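Local structure of ForH (Streptomyces kaniharaensis, 6NKO) at residues G108-Y120 with N152-Y165. The protein probably takes part in formycin A biosynthesis, perhaps acting on a purine-like intermediate. Numbering follows the deposited sequence.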
ATOM      1  N   GLY A 108       1.670  21.100   3.505  1.00 47.74           N
ATOM      2  CA  GLY A 108       2.212  20.278   4.567  1.00 42.32           C
ATOM      3  C   GLY A 108       2.020  18.794   4.336  1.00 47.46           C
ATOM      4  O   GLY A 108       1.558  18.075   5.227  1.00 46.07           O
ATOM      5  N   ILE A 109       2.377  18.323   3.147  1.00 36.32           N
ATOM      6  CA  ILE A 109       2.182  16.935   2.748  1.00 38.52           C
ATOM      7  C   ILE A 109       3.541  16.241   2.776  1.00 36.50           C
ATOM      8  O   ILE A 109       4.408  16.540   1.943  1.00 45.23           O
ATOM      9  CB  ILE A 109       1.535  16.830   1.361  1.00 35.97           C
ATOM     10  CG1 ILE A 109       0.181  17.543   1.352  1.00 49.59           C
ATOM     11  CG2 ILE A 109       1.387  15.370   0.959  1.00 34.46           C
ATOM     12  CD1 ILE A 109      -0.430  17.680  -0.028  1.00 42.99           C
ATOM     13  N   PRO A 110       3.770  15.309   3.695  1.00 43.03           N
ATOM     14  CA  PRO A 110       5.022  14.551   3.682  1.00 38.61           C
ATOM     15  C   PRO A 110       5.026  13.512   2.571  1.00 41.93           C
ATOM     16  O   PRO A 110       3.984  13.063   2.092  1.00 37.32           O
ATOM     17  CB  PRO A 110       5.045  13.883   5.059  1.00 38.16           C
ATOM     18  CG  PRO A 110       3.603  13.717   5.407  1.00 40.62           C
ATOM     19  CD  PRO A 110       2.859  14.863   4.764  1.00 35.23           C
ATOM     20  N   ARG A 111       6.232  13.140   2.159  1.00 41.20           N
ATOM     21  CA  ARG A 111       6.395  12.097   1.161  1.00 43.64           C
ATOM     22  C   ARG A 111       6.162  10.730   1.793  1.00 42.03           C
ATOM     23  O   ARG A 111       6.595  10.468   2.918  1.00 39.82           O
ATOM     24  CB  ARG A 111       7.793  12.164   0.543  1.00 42.20           C
ATOM     25  CG  ARG A 111       8.286  10.858  -0.059  1.00 39.75           C
ATOM     26  CD  ARG A 111       7.576  10.547  -1.367  1.00 37.35           C
ATOM     27  NE  ARG A 111       8.108  11.320  -2.485  1.00 43.11           N
ATOM     28  CZ  ARG A 111       7.393  11.694  -3.541  1.00 49.73           C
ATOM     29  NH1 ARG A 111       6.110  11.368  -3.623  1.00 47.03           N
ATOM     30  NH2 ARG A 111       7.958  12.394  -4.514  1.00 50.53           N
ATOM     31  N   ILE A 112       5.453   9.869   1.072  1.00 40.41           N
ATOM     32  CA  ILE A 112       5.287   8.473   1.455  1.00 42.01           C
ATOM     33  C   ILE A 112       6.349   7.676   0.709  1.00 39.00           C
ATOM     34  O   ILE A 112       6.314   7.573  -0.522  1.00 35.53           O
ATOM     35  CB  ILE A 112       3.871   7.962   1.152  1.00 34.43           C
ATOM     36  CG1 ILE A 112       2.872   8.548   2.155  1.00 30.82           C
ATOM     37  CG2 ILE A 112       3.835   6.444   1.198  1.00 33.40           C
ATOM     38  CD1 ILE A 112       1.431   8.508   1.690  1.00 30.91           C
ATOM     39  N   ASP A 113       7.304   7.118   1.451  1.00 39.28           N
ATOM     40  CA  ASP A 113       8.446   6.446   0.847  1.00 42.75           C
ATOM     41  C   ASP A 113       8.191   4.981   0.526  1.00 44.33           C
ATOM     42  O   ASP A 113       8.927   4.403  -0.282  1.00 44.90           O
ATOM     43  CB  ASP A 113       9.665   6.555   1.768  1.00 36.48           C
ATOM     44  CG  ASP A 113       9.910   7.972   2.238  1.00 48.41           C
ATOM     45  OD1 ASP A 113      10.545   8.747   1.489  1.00 41.37           O
ATOM     46  OD2 ASP A 113       9.457   8.314   3.353  1.00 45.49           O
ATOM     47  N   LEU A 114       7.175   4.369   1.129  1.00 34.30           N
ATOM     48  CA  LEU A 114       6.924   2.948   0.930  1.00 42.18           C
ATOM     49  C   LEU A 114       5.431   2.680   1.012  1.00 34.88           C
ATOM     50  O   LEU A 114       4.761   3.156   1.933  1.00 31.89           O
ATOM     51  CB  LEU A 114       7.671   2.106   1.970  1.00 37.33           C
ATOM     52  CG  LEU A 114       7.669   0.588   1.768  1.00 41.31           C
ATOM     53  CD1 LEU A 114       9.050   0.009   2.049  1.00 34.03           C
ATOM     54  CD2 LEU A 114       6.611  -0.079   2.643  1.00 31.39           C
ATOM     55  N   VAL A 115       4.923   1.911   0.053  1.00 36.54           N
ATOM     56  CA  VAL A 115       3.528   1.492   0.022  1.00 30.73           C
ATOM     57  C   VAL A 115       3.493  -0.029   0.006  1.00 32.65           C
ATOM     58  O   VAL A 115       4.184  -0.661  -0.801  1.00 37.36           O
ATOM     59  CB  VAL A 115       2.784   2.070  -1.196  1.00 39.67           C
ATOM     60  CG1 VAL A 115       1.406   1.430  -1.334  1.00 26.82           C
ATOM     61  CG2 VAL A 115       2.668   3.579  -1.075  1.00 38.77           C
ATOM     62  N   CYS A 116       2.693  -0.607   0.896  1.00 37.74           N
ATOM     63  CA  CYS A 116       2.496  -2.049   0.988  1.00 30.59           C
ATOM     64  C   CYS A 116       1.007  -2.337   0.858  1.00 33.31           C
ATOM     65  O   CYS A 116       0.213  -1.869   1.682  1.00 39.07           O
ATOM     66  CB  CYS A 116       3.037  -2.582   2.314  1.00 39.34           C
ATOM     67  SG  CYS A 116       3.715  -4.237   2.222  1.00 51.26           S
ATOM     68  N   ASN A 117       0.626  -3.099  -0.167  1.00 30.40           N
ATOM     69  CA  ASN A 117      -0.787  -3.326  -0.458  1.00 44.28           C
ATOM     70  C   ASN A 117      -1.022  -4.764  -0.900  1.00 45.30           C
ATOM     71  O   ASN A 117      -0.395  -5.235  -1.855  1.00 33.73           O
ATOM     72  CB  ASN A 117      -1.283  -2.347  -1.531  1.00 33.20           C
ATOM     73  CG  ASN A 117      -2.763  -2.502  -1.825  1.00 41.13           C
ATOM     74  OD1 ASN A 117      -3.167  -2.617  -2.981  1.00 43.54           O
ATOM     75  ND2 ASN A 117      -3.578  -2.511  -0.778  1.00 34.73           N
ATOM     76  N   ASN A 118      -1.940  -5.446  -0.207  1.00 46.54           N
ATOM     77  CA  ASN A 118      -2.283  -6.844  -0.444  1.00 63.04           C
ATOM     78  C   ASN A 118      -3.788  -6.969  -0.635  1.00 33.41           C
ATOM     79  O   ASN A 118      -4.558  -6.106  -0.210  1.00 46.11           O
ATOM     80  CB  ASN A 118      -1.860  -7.743   0.731  1.00 51.71           C
ATOM     81  CG  ASN A 118      -0.419  -8.162   0.652  1.00 42.17           C
ATOM     82  OD1 ASN A 118       0.183  -8.543   1.654  1.00 72.43           O
ATOM     83  ND2 ASN A 118       0.147  -8.098  -0.545  1.00 67.68           N
ATOM     84  N   TYR A 119      -4.209  -8.077  -1.242  1.00 30.83           N
ATOM     85  CA  TYR A 119      -5.622  -8.334  -1.490  1.00 50.31           C
ATOM     86  C   TYR A 119      -6.089  -9.612  -0.806  1.00 45.71           C
ATOM     87  O   TYR A 119      -5.327 -10.571  -0.644  1.00 43.81           O
ATOM     88  CB  TYR A 119      -5.909  -8.426  -2.984  1.00 39.47           C
ATOM     89  CG  TYR A 119      -5.213  -7.349  -3.762  1.00 54.47           C
ATOM     90  CD1 TYR A 119      -5.350  -6.016  -3.399  1.00 49.96           C
ATOM     91  CD2 TYR A 119      -4.410  -7.657  -4.846  1.00 36.22           C
ATOM     92  CE1 TYR A 119      -4.711  -5.025  -4.097  1.00 60.27           C
ATOM     93  CE2 TYR A 119      -3.766  -6.671  -5.553  1.00 48.77           C
ATOM     94  CZ  TYR A 119      -3.921  -5.353  -5.175  1.00 64.13           C
ATOM     95  OH  TYR A 119      -3.283  -4.357  -5.877  1.00 65.42           O
ATOM     96  N   TYR A 120      -7.362  -9.609  -0.415  1.00 39.14           N
ATOM     97  CA  TYR A 120      -7.989 -10.790   0.156  1.00 36.80           C
ATOM     98  C   TYR A 120      -8.119 -11.889  -0.895  1.00 46.74           C
ATOM     99  O   TYR A 120      -8.074 -11.641  -2.104  1.00 54.30           O
ATOM    100  CB  TYR A 120      -9.367 -10.445   0.717  1.00 42.42           C
ATOM    101  CG  TYR A 120      -9.329  -9.645   1.996  1.00 65.82           C
ATOM    102  CD1 TYR A 120      -8.866 -10.210   3.176  1.00 63.51           C
ATOM    103  CD2 TYR A 120      -9.754  -8.321   2.024  1.00 56.76           C
ATOM    104  CE1 TYR A 120      -8.827  -9.481   4.349  1.00 66.39           C
ATOM    105  CE2 TYR A 120      -9.719  -7.586   3.193  1.00 63.87           C
ATOM    106  CZ  TYR A 120      -9.254  -8.171   4.352  1.00 66.29           C
ATOM    107  OH  TYR A 120      -9.215  -7.447   5.522  1.00 60.59           O
ATOM    108  N   ASN A 152       5.564   5.853  -9.653  1.00 45.16           N
ATOM    109  CA  ASN A 152       6.542   6.783  -9.102  1.00 36.77           C
ATOM    110  C   ASN A 152       7.607   6.026  -8.314  1.00 40.27           C
ATOM    111  O   ASN A 152       7.923   6.396  -7.179  1.00 38.10           O
ATOM    112  CB  ASN A 152       5.834   7.807  -8.210  1.00 44.00           C
ATOM    113  CG  ASN A 152       6.584   9.121  -8.105  1.00 50.68           C
ATOM    114  OD1 ASN A 152       7.412   9.452  -8.954  1.00 50.10           O
ATOM    115  ND2 ASN A 152       6.292   9.880  -7.054  1.00 42.43           N
ATOM    116  N   PHE A 153       8.169   4.967  -8.907  1.00 37.89           N
ATOM    117  CA  PHE A 153       9.019   4.052  -8.148  1.00 51.16           C
ATOM    118  C   PHE A 153      10.357   4.665  -7.751  1.00 40.65           C
ATOM    119  O   PHE A 153      11.010   4.148  -6.839  1.00 37.52           O
ATOM    120  CB  PHE A 153       9.245   2.749  -8.929  1.00 48.27           C
ATOM    121  CG  PHE A 153       9.986   2.922 -10.232  1.00 49.06           C
ATOM    122  CD1 PHE A 153      11.366   3.070 -10.255  1.00 54.15           C
ATOM    123  CD2 PHE A 153       9.305   2.900 -11.437  1.00 43.88           C
ATOM    124  CE1 PHE A 153      12.046   3.220 -11.449  1.00 44.57           C
ATOM    125  CE2 PHE A 153       9.982   3.045 -12.634  1.00 54.19           C
ATOM    126  CZ  PHE A 153      11.353   3.206 -12.640  1.00 41.64           C
ATOM    127  N   GLU A 154      10.789   5.738  -8.414  1.00 40.41           N
ATOM    128  CA  GLU A 154      12.023   6.399  -8.005  1.00 46.49           C
ATOM    129  C   GLU A 154      11.906   7.033  -6.626  1.00 52.69           C
ATOM    130  O   GLU A 154      12.926   7.226  -5.956  1.00 47.78           O
ATOM    131  CB  GLU A 154      12.424   7.462  -9.028  1.00 52.21           C
ATOM    132  CG  GLU A 154      13.028   6.905 -10.308  1.00 53.68           C
ATOM    133  CD  GLU A 154      12.841   7.837 -11.491  1.00 73.38           C
ATOM    134  OE1 GLU A 154      13.764   8.628 -11.780  1.00 77.21           O
ATOM    135  OE2 GLU A 154      11.767   7.782 -12.127  1.00 74.39           O
ATOM    136  N   HIS A 155      10.688   7.350  -6.183  1.00 41.65           N
ATOM    137  CA  HIS A 155      10.477   8.019  -4.910  1.00 44.10           C
ATOM    138  C   HIS A 155       9.576   7.256  -3.949  1.00 43.00           C
ATOM    139  O   HIS A 155       9.472   7.656  -2.785  1.00 36.88           O
ATOM    140  CB  HIS A 155       9.898   9.423  -5.145  1.00 41.12           C
ATOM    141  CG  HIS A 155      10.625  10.199  -6.199  1.00 58.41           C
ATOM    142  ND1 HIS A 155      11.993  10.366  -6.188  1.00 57.08           N
ATOM    143  CD2 HIS A 155      10.177  10.842  -7.304  1.00 49.83           C
ATOM    144  CE1 HIS A 155      12.356  11.082  -7.236  1.00 52.57           C
ATOM    145  NE2 HIS A 155      11.273  11.384  -7.930  1.00 56.36           N
ATOM    146  N   VAL A 156       8.916   6.187  -4.394  1.00 41.77           N
ATOM    147  CA  VAL A 156       8.099   5.343  -3.527  1.00 38.12           C
ATOM    148  C   VAL A 156       8.430   3.888  -3.824  1.00 36.63           C
ATOM    149  O   VAL A 156       8.489   3.485  -4.990  1.00 36.38           O
ATOM    150  CB  VAL A 156       6.588   5.588  -3.717  1.00 41.35           C
ATOM    151  CG1 VAL A 156       5.821   5.071  -2.507  1.00 36.53           C
ATOM    152  CG2 VAL A 156       6.291   7.063  -3.954  1.00 34.46           C
ATOM    153  N   ILE A 157       8.635   3.101  -2.775  1.00 34.59           N
ATOM    154  CA  ILE A 157       8.905   1.675  -2.908  1.00 38.78           C
ATOM    155  C   ILE A 157       7.564   0.947  -2.974  1.00 38.03           C
ATOM    156  O   ILE A 157       6.775   1.050  -2.022  1.00 33.83           O
ATOM    157  CB  ILE A 157       9.758   1.148  -1.750  1.00 40.14           C
ATOM    158  CG1 ILE A 157      11.112   1.859  -1.728  1.00 43.00           C
ATOM    159  CG2 ILE A 157       9.947  -0.355  -1.879  1.00 35.15           C
ATOM    160  CD1 ILE A 157      11.725   1.961  -0.347  1.00 40.50           C
ATOM    161  N   PRO A 158       7.268   0.225  -4.058  1.00 31.68           N
ATOM    162  CA  PRO A 158       5.980  -0.470  -4.158  1.00 38.59           C
ATOM    163  C   PRO A 158       6.089  -1.946  -3.809  1.00 41.37           C
ATOM    164  O   PRO A 158       6.663  -2.725  -4.574  1.00 44.76           O
ATOM    165  CB  PRO A 158       5.599  -0.274  -5.632  1.00 34.77           C
ATOM    166  CG  PRO A 158       6.938   0.030  -6.355  1.00 47.25           C
ATOM    167  CD  PRO A 158       8.030   0.125  -5.311  1.00 35.50           C
ATOM    168  N   LEU A 159       5.534  -2.350  -2.671  1.00 30.23           N
ATOM    169  CA  LEU A 159       5.619  -3.726  -2.205  1.00 33.40           C
ATOM    170  C   LEU A 159       4.235  -4.360  -2.190  1.00 44.41           C
ATOM    171  O   LEU A 159       3.262  -3.723  -1.773  1.00 42.74           O
ATOM    172  CB  LEU A 159       6.235  -3.801  -0.809  1.00 31.42           C
ATOM    173  CG  LEU A 159       7.751  -3.619  -0.733  1.00 36.48           C
ATOM    174  CD1 LEU A 159       8.178  -3.219   0.678  1.00 35.55           C
ATOM    175  CD2 LEU A 159       8.492  -4.875  -1.192  1.00 44.25           C
ATOM    176  N   SER A 160       4.157  -5.618  -2.623  1.00 36.44           N
ATOM    177  CA  SER A 160       2.906  -6.367  -2.622  1.00 41.97           C
ATOM    178  C   SER A 160       3.133  -7.788  -2.127  1.00 38.54           C
ATOM    179  O   SER A 160       2.483  -8.232  -1.176  1.00 34.72           O
ATOM    180  CB  SER A 160       2.285  -6.392  -4.024  1.00 42.40           C
ATOM    181  OG  SER A 160       0.955  -6.893  -3.988  1.00 40.36           O
ATOM    182  N   ASP A 161       4.049  -8.499  -2.770  1.00 35.50           N
ATOM    183  CA  ASP A 161       4.346  -9.884  -2.422  1.00 39.63           C
ATOM    184  C   ASP A 161       5.087  -9.953  -1.093  1.00 37.77           C
ATOM    185  O   ASP A 161       6.182  -9.387  -0.973  1.00 40.08           O
ATOM    186  CB  ASP A 161       5.178 -10.526  -3.533  1.00 41.33           C
ATOM    187  CG  ASP A 161       5.335 -12.029  -3.363  1.00 47.50           C
ATOM    188  OD1 ASP A 161       4.714 -12.603  -2.447  1.00 45.81           O
ATOM    189  OD2 ASP A 161       6.081 -12.639  -4.157  1.00 54.06           O
ATOM    190  N   PRO A 162       4.544 -10.632  -0.077  1.00 40.92           N
ATOM    191  CA  PRO A 162       5.258 -10.748   1.207  1.00 37.22           C
ATOM    192  C   PRO A 162       6.618 -11.430   1.110  1.00 43.05           C
ATOM    193  O   PRO A 162       7.370 -11.400   2.093  1.00 44.57           O
ATOM    194  CB  PRO A 162       4.290 -11.564   2.075  1.00 35.49           C
ATOM    195  CG  PRO A 162       2.941 -11.336   1.458  1.00 44.79           C
ATOM    196  CD  PRO A 162       3.188 -11.204  -0.017  1.00 45.85           C
ATOM    197  N   ASP A 163       6.958 -12.038  -0.026  1.00 46.17           N
ATOM    198  CA  ASP A 163       8.283 -12.619  -0.204  1.00 40.50           C
ATOM    199  C   ASP A 163       9.338 -11.582  -0.566  1.00 46.40           C
ATOM    200  O   ASP A 163      10.528 -11.913  -0.590  1.00 41.13           O
ATOM    201  CB  ASP A 163       8.241 -13.708  -1.279  1.00 49.39           C
ATOM    202  CG  ASP A 163       7.497 -14.948  -0.822  1.00 54.32           C
ATOM    203  OD1 ASP A 163       7.525 -15.247   0.391  1.00 46.28           O
ATOM    204  OD2 ASP A 163       6.882 -15.622  -1.674  1.00 69.05           O
ATOM    205  N   ASP A 164       8.934 -10.344  -0.845  1.00 44.12           N
ATOM    206  CA  ASP A 164       9.863  -9.262  -1.139  1.00 38.46           C
ATOM    207  C   ASP A 164      10.178  -8.406   0.080  1.00 35.65           C
ATOM    208  O   ASP A 164      11.024  -7.513  -0.012  1.00 47.55           O
ATOM    209  CB  ASP A 164       9.302  -8.369  -2.254  1.00 40.68           C
ATOM    210  CG  ASP A 164       9.099  -9.117  -3.559  1.00 50.07           C
ATOM    211  OD1 ASP A 164       9.939  -9.978  -3.891  1.00 47.10           O
ATOM    212  OD2 ASP A 164       8.100  -8.839  -4.255  1.00 49.80           O
ATOM    213  N   TYR A 165       9.523  -8.661   1.217  1.00 40.45           N
ATOM    214  CA  TYR A 165       9.666  -7.783   2.376  1.00 43.10           C
ATOM    215  C   TYR A 165      11.092  -7.797   2.908  1.00 42.39           C
ATOM    216  O   TYR A 165      11.667  -6.743   3.206  1.00 41.66           O
ATOM    217  CB  TYR A 165       8.694  -8.199   3.485  1.00 33.74           C
ATOM    218  CG  TYR A 165       7.224  -7.967   3.204  1.00 40.15           C
ATOM    219  CD1 TYR A 165       6.786  -7.501   1.968  1.00 36.67           C
ATOM    220  CD2 TYR A 165       6.271  -8.224   4.182  1.00 34.05           C
ATOM    221  CE1 TYR A 165       5.441  -7.296   1.719  1.00 34.64           C
ATOM    222  CE2 TYR A 165       4.926  -8.023   3.942  1.00 37.07           C
ATOM    223  CZ  TYR A 165       4.516  -7.561   2.709  1.00 42.26           C
ATOM    224  OH  TYR A 165       3.176  -7.363   2.469  1.00 37.79           O
TER
HETATM  225  O   HOH W   1      11.081   5.330  -1.544  1.00 38.20           O
HETATM  226  O   HOH W   2      11.215   8.056  -0.936  1.00 38.80           O
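Val115 and Leu159 anchor a parallel ladder between strands 114-117 and 157-159. Val115 N donates to Ile157 O (2.9 Å), its O accepts from Leu159 N, and Asn117 N reaches Leu159 O. Proline suits position 158, whose nitrogen is not called on by this ladder. On one face Leu114 CD1 lies 3.6 Å from Leu159 CD1. On the other, Val115 CG2 meets Val156 CG1, beneath helix 141-151.

Arg111 shows why a long, flexible cation fits the start. Its CB points toward 152-165, and CG is anti to the backbone N (chi1 156°). A bend at chi2 (73°) brings CD within 3.7 Å of His155 O; another at chi3 carries NE past His155 CB. That CB, not the ring, sits over one guanidinium face, although guanidinium and ring planes are only 9° apart. NH1 and NH2 donate hydrogen bonds to the backbone O of Gly91 and Ala94, respectively.

At the far end Ser160 OG donates to Asn117 O (3.0 Å), extending the pairing with a side-chain hydroxyl. Small, polarisable Cys116 SG lies obliquely beside the Tyr165 ring, 4.2 Å from its centroid. With helix 141-151 linking the strands, this is a beta-alpha-beta crossover at one edge of the five-stranded parallel sheet, consistent with an MGS-like fold.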